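Local coordinates for putative glycoside hydrolase (Bacteroides ovatus, PDB 4ONZ), which is of unknown function but, as a putative glycoside hydrolase of the beta-fructosidase clan, probably has the five-bladed beta-propeller fold of its relatives, at residues Phe35-Pro38 against Met39-Gln42; Asp108-Lys111 against Asp112-Trp115. One frame throughout, in Å; residues are numbered along the deposited sequence.

Contact 1 (Phe35-Pro38 against Met39-Gln42); sequences FYCP and MRKQ
C37 meets the chain as it returns through R40, K41 and Q42, and backbone polar groups carry most of the meeting. C37 N donates to Q42 O at 3.0 Å with an N-H...O angle of 162°. C37 O receives weak bonds from K41 N and Q42 N. A less usual bond engages the thiol: R40 N points almost straight at C37 SG, 3.3 Å away at 175°. The sulfur can accept it because SG lies anti to its own backbone N (chi1 180°), swung beside the carbonyl carbon and into the bend.

These bonds close a beta hairpin joining strands 34-37 and 42-45, a two-stranded antiparallel sheet. With K41 and Q42 both facing C37, the geometry fits a G1 beta bulge, and K41 supplies the left-handed backbone conformation.

The ammonium group of K41 ties down the bend. Its chain turns at the last torsion, bringing NZ within 2.9 Å of P38 O, in the carbonyl plane, and 3.0 Å from M39 O; a long, weak ion pair to E107 adds a third partner.

Packing is lighter. The Y36 ring lies obliquely along the returning backbone, with CE1 3.5 Å from Q42 N and OH 3.3 Å from K41 C. On the sulfur side, CB of M39, a selenomethionine, touches C37 SG at 3.7 Å, while its terminal CE rests over one face of the R40 guanidinium, 3.6 Å above the plane and toward the rim.

Contact 2 (Asp108-Lys111 against Asp112-Trp115); sequences DNFK and DQDW
An Asx turn leads into a single-turn helix, 111-114, and across this short motif K111 lies along W115 while F110, the N-cap residue, meets Q113 and D114. In the turn, D108 OD1 accepts from F110 N at 2.9 Å, met from above the carboxylate plane. F110 O is then gripped twice: D114 N comes nearly along the C=O axis at 3.2 Å, whereas Q113 N arrives well above the carbonyl plane. W115 N bonds to K111 O in the helical i to i+4 pattern, although W115 itself has left helical geometry.

The side chains fold over this frame. K111 runs beside the indole, pointing the same way, and sets CD over the six-membered ring, 3.6 Å from its centroid and 16° off the normal, a CH-pi contact. A turn at the end of the lysine chain (chi4 73°) then carries NZ back to D108 O at 2.7 Å. F110 and Q113 also lie side by side, their ring and amide planes 62° apart, with Q113 OE1 at the ring edge 3.6 Å from F110 CD1.

The carboxylates of D108 and D114 converge on K159 of strand 158-162, which forms salt bridges with OD2 of each. Such a shared cation would be expected to ease the repulsion between them. A water close to OD1 of both also takes a weak bond from W115 NE1. A second water bridges the turn, donating to N109 O at 2.8 Å and to D112 OD1 at 2.6 Å.

In the fold
Both contacts are local, about 15 Å apart between centres, and neither belongs to the core: contact 1, at the tip of a two-stranded hairpin, is partly buried, while contact 2, a one-turn helix before strand 118-126, is at the surface. Their chemistry differs accordingly. The hairpin is closed by backbone bonds, a thiol acceptor and a lysine; the helix adds paired carboxylates, water bridges and a lysine on an indole. W115 joins them: M39 packs against the ring face opposite the one that carries K111, with M39 CG 3.7 Å from W115 CE3, so hairpin and helix sandwich one tryptophan.

Contact 1 (Phe35-Pro38 against Met39-Gln42)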
loop_
_atom_site.group_PDB
_atom_site.type_symbol
_atom_site.label_atom_id
_atom_site.label_comp_id
_atom_site.label_asym_id
_atom_site.label_seq_id
_atom_site.Cartn_x
_atom_site.Cartn_y
_atom_site.Cartn_z
ATOM N N PHE A 35 -4.788 -23.963 -4.585
ATOM C CA PHE A 35 -5.490 -24.019 -3.301
ATOM C C PHE A 35 -6.959 -24.258 -3.632
ATOM O O PHE A 35 -7.404 -23.965 -4.749
ATOM C CB PHE A 35 -5.270 -22.767 -2.426
ATOM C CG PHE A 35 -6.379 -21.733 -2.484
ATOM C CD1 PHE A 35 -6.632 -21.011 -3.638
ATOM C CD2 PHE A 35 -7.123 -21.443 -1.337
ATOM C CE1 PHE A 35 -7.631 -20.046 -3.662
ATOM C CE2 PHE A 35 -8.120 -20.479 -1.353
ATOM C CZ PHE A 35 -8.376 -19.782 -2.519
ATOM N N TYR A 36 -7.701 -24.818 -2.684
ATOM C CA TYR A 36 -9.116 -25.093 -2.912
ATOM C C TYR A 36 -9.894 -23.821 -2.589
ATOM O O TYR A 36 -9.964 -23.411 -1.433
ATOM C CB TYR A 36 -9.619 -26.269 -2.078
ATOM C CG TYR A 36 -11.042 -26.631 -2.429
ATOM C CD1 TYR A 36 -11.323 -27.456 -3.515
ATOM C CD2 TYR A 36 -12.110 -26.105 -1.705
ATOM C CE1 TYR A 36 -12.631 -27.764 -3.855
ATOM C CE2 TYR A 36 -13.420 -26.409 -2.037
ATOM C CZ TYR A 36 -13.676 -27.233 -3.107
ATOM O OH TYR A 36 -14.982 -27.518 -3.420
ATOM N N CYS A 37 -10.469 -23.214 -3.623
ATOM C CA CYS A 37 -11.214 -21.965 -3.493
ATOM C C CYS A 37 -12.630 -22.237 -3.018
ATOM O O CYS A 37 -13.363 -22.970 -3.673
ATOM C CB CYS A 37 -11.261 -21.206 -4.826
ATOM S SG CYS A 37 -12.185 -19.635 -4.770
ATOM N N PRO A 38 -13.030 -21.621 -1.894
ATOM C CA PRO A 38 -14.388 -21.831 -1.370
ATOM C C PRO A 38 -15.469 -21.138 -2.212
ATOM O O PRO A 38 -16.641 -21.504 -2.122
ATOM C CB PRO A 38 -14.327 -21.237 0.047
ATOM C CG PRO A 38 -13.177 -20.297 0.037
ATOM C CD PRO A 38 -12.227 -20.721 -1.044
HETATM N N MSE A 39 -15.083 -20.143 -3.010
HETATM C CA MSE A 39 -16.022 -19.435 -3.883
HETATM C C MSE A 39 -16.242 -20.275 -5.125
HETATM O O MSE A 39 -17.371 -20.690 -5.409
HETATM C CB MSE A 39 -15.491 -18.035 -4.220
HETATM C CG MSE A 39 -16.413 -17.324 -5.206
HETATM SE SE MSE A 39 -15.710 -15.534 -5.582
HETATM C CE MSE A 39 -14.229 -16.061 -6.753
ATOM N N ARG A 40 -15.157 -20.559 -5.851
ATOM C CA ARG A 40 -15.216 -21.343 -7.098
ATOM C C ARG A 40 -15.471 -22.829 -6.833
ATOM O O ARG A 40 -15.807 -23.561 -7.754
ATOM C CB ARG A 40 -13.902 -21.254 -7.884
ATOM C CG ARG A 40 -13.424 -19.867 -8.292
ATOM C CD ARG A 40 -14.257 -19.207 -9.380
ATOM N NE ARG A 40 -13.622 -17.948 -9.803
ATOM C CZ ARG A 40 -14.201 -16.985 -10.527
ATOM N NH1 ARG A 40 -15.463 -17.088 -10.928
ATOM N NH2 ARG A 40 -13.512 -15.888 -10.833
ATOM N N LYS A 41 -15.227 -23.269 -5.601
ATOM C CA LYS A 41 -15.454 -24.650 -5.191
ATOM C C LYS A 41 -14.680 -25.601 -6.094
ATOM O O LYS A 41 -15.231 -26.564 -6.624
ATOM C CB LYS A 41 -16.966 -24.942 -5.166
ATOM C CG LYS A 41 -17.683 -24.070 -4.143
ATOM C CD LYS A 41 -19.176 -23.943 -4.391
ATOM C CE LYS A 41 -19.842 -23.065 -3.331
ATOM N NZ LYS A 41 -19.288 -21.681 -3.276
ATOM N N GLN A 42 -13.395 -25.292 -6.259
ATOM C CA GLN A 42 -12.480 -26.078 -7.074
ATOM C C GLN A 42 -11.057 -25.596 -6.846
ATOM O O GLN A 42 -10.841 -24.525 -6.270
ATOM C CB GLN A 42 -12.830 -25.956 -8.564
ATOM C CG GLN A 42 -12.615 -24.575 -9.161
ATOM C CD GLN A 42 -13.127 -24.490 -10.586
ATOM O OE1 GLN A 42 -14.308 -24.721 -10.843
ATOM N NE2 GLN A 42 -12.247 -24.148 -11.516
#

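Contact 2 (Asp108-Lys111 against Asp112-Trp115)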
loop_
_atom_site.group_PDB
_atom_site.type_symbol
_atom_site.label_atom_id
_atom_site.label_comp_id
_atom_site.label_asym_id
_atom_site.label_seq_id
_atom_site.Cartn_x
_atom_site.Cartn_y
_atom_site.Cartn_z
ATOM N N ASP A 108 -18.327 -16.276 3.758
ATOM C CA ASP A 108 -18.443 -15.398 4.911
ATOM C C ASP A 108 -19.521 -14.351 4.646
ATOM O O ASP A 108 -20.244 -14.445 3.649
ATOM C CB ASP A 108 -17.070 -14.757 5.197
ATOM C CG ASP A 108 -16.533 -13.937 4.025
ATOM O OD1 ASP A 108 -17.346 -13.417 3.218
ATOM O OD2 ASP A 108 -15.284 -13.787 3.931
ATOM N N ASN A 109 -19.608 -13.341 5.507
ATOM C CA ASN A 109 -20.634 -12.297 5.373
ATOM C C ASN A 109 -20.184 -11.056 4.612
ATOM O O ASN A 109 -20.743 -9.983 4.802
ATOM C CB ASN A 109 -21.146 -11.914 6.769
ATOM C CG ASN A 109 -21.821 -13.079 7.476
ATOM O OD1 ASN A 109 -22.291 -14.022 6.835
ATOM N ND2 ASN A 109 -21.882 -13.015 8.803
ATOM N N PHE A 110 -19.192 -11.208 3.735
ATOM C CA PHE A 110 -18.651 -10.086 2.967
ATOM C C PHE A 110 -18.630 -10.381 1.466
ATOM O O PHE A 110 -17.872 -9.770 0.708
ATOM C CB PHE A 110 -17.244 -9.768 3.497
ATOM C CG PHE A 110 -17.222 -9.511 4.972
ATOM C CD1 PHE A 110 -17.592 -8.275 5.473
ATOM C CD2 PHE A 110 -16.901 -10.526 5.864
ATOM C CE1 PHE A 110 -17.607 -8.039 6.841
ATOM C CE2 PHE A 110 -16.914 -10.299 7.232
ATOM C CZ PHE A 110 -17.267 -9.051 7.719
ATOM N N LYS A 111 -19.502 -11.287 1.032
ATOM C CA LYS A 111 -19.547 -11.681 -0.372
ATOM C C LYS A 111 -19.975 -10.520 -1.262
ATOM O O LYS A 111 -19.532 -10.410 -2.399
ATOM C CB LYS A 111 -20.490 -12.879 -0.577
ATOM C CG LYS A 111 -20.126 -14.107 0.241
ATOM C CD LYS A 111 -20.944 -15.312 -0.188
ATOM C CE LYS A 111 -20.786 -16.472 0.763
ATOM N NZ LYS A 111 -21.504 -16.232 2.040
ATOM N N ASP A 112 -20.839 -9.657 -0.740
ATOM C CA ASP A 112 -21.295 -8.497 -1.500
ATOM C C ASP A 112 -20.138 -7.563 -1.865
ATOM O O ASP A 112 -20.203 -6.869 -2.874
ATOM C CB ASP A 112 -22.382 -7.715 -0.736
ATOM C CG ASP A 112 -21.915 -7.222 0.629
ATOM O OD1 ASP A 112 -21.298 -8.014 1.377
ATOM O OD2 ASP A 112 -22.172 -6.043 0.956
ATOM N N GLN A 113 -19.080 -7.587 -1.052
ATOM C CA GLN A 113 -17.916 -6.700 -1.198
ATOM C C GLN A 113 -16.779 -7.239 -2.055
ATOM O O GLN A 113 -16.191 -6.475 -2.826
ATOM C CB GLN A 113 -17.386 -6.348 0.199
ATOM C CG GLN A 113 -18.409 -5.540 0.985
ATOM C CD GLN A 113 -18.179 -5.504 2.481
ATOM O OE1 GLN A 113 -17.067 -5.701 2.975
ATOM N NE2 GLN A 113 -19.251 -5.239 3.218
ATOM N N ASP A 114 -16.470 -8.534 -1.929
ATOM C CA ASP A 114 -15.322 -9.117 -2.635
ATOM C C ASP A 114 -15.594 -10.300 -3.580
ATOM O O ASP A 114 -14.655 -10.876 -4.118
ATOM C CB ASP A 114 -14.203 -9.453 -1.641
ATOM C CG ASP A 114 -14.618 -10.477 -0.593
ATOM O OD1 ASP A 114 -15.594 -11.221 -0.835
ATOM O OD2 ASP A 114 -13.940 -10.556 0.461
ATOM N N TRP A 115 -16.853 -10.689 -3.766
ATOM C CA TRP A 115 -17.169 -11.707 -4.772
ATOM C C TRP A 115 -17.526 -10.949 -6.046
ATOM O O TRP A 115 -18.367 -10.061 -6.003
ATOM C CB TRP A 115 -18.342 -12.597 -4.361
ATOM C CG TRP A 115 -18.013 -13.677 -3.378
ATOM C CD1 TRP A 115 -17.192 -13.586 -2.296
ATOM C CD2 TRP A 115 -18.585 -14.997 -3.334
ATOM N NE1 TRP A 115 -17.175 -14.783 -1.606
ATOM C CE2 TRP A 115 -18.016 -15.664 -2.230
ATOM C CE3 TRP A 115 -19.497 -15.686 -4.143
ATOM C CZ2 TRP A 115 -18.346 -16.974 -1.900
ATOM C CZ3 TRP A 115 -19.824 -16.986 -3.815
ATOM C CH2 TRP A 115 -19.244 -17.620 -2.702
HETATM O O HOH W 1 -15.942 -13.233 0.804
HETATM O O HOH W 2 -21.509 -7.391 3.942
#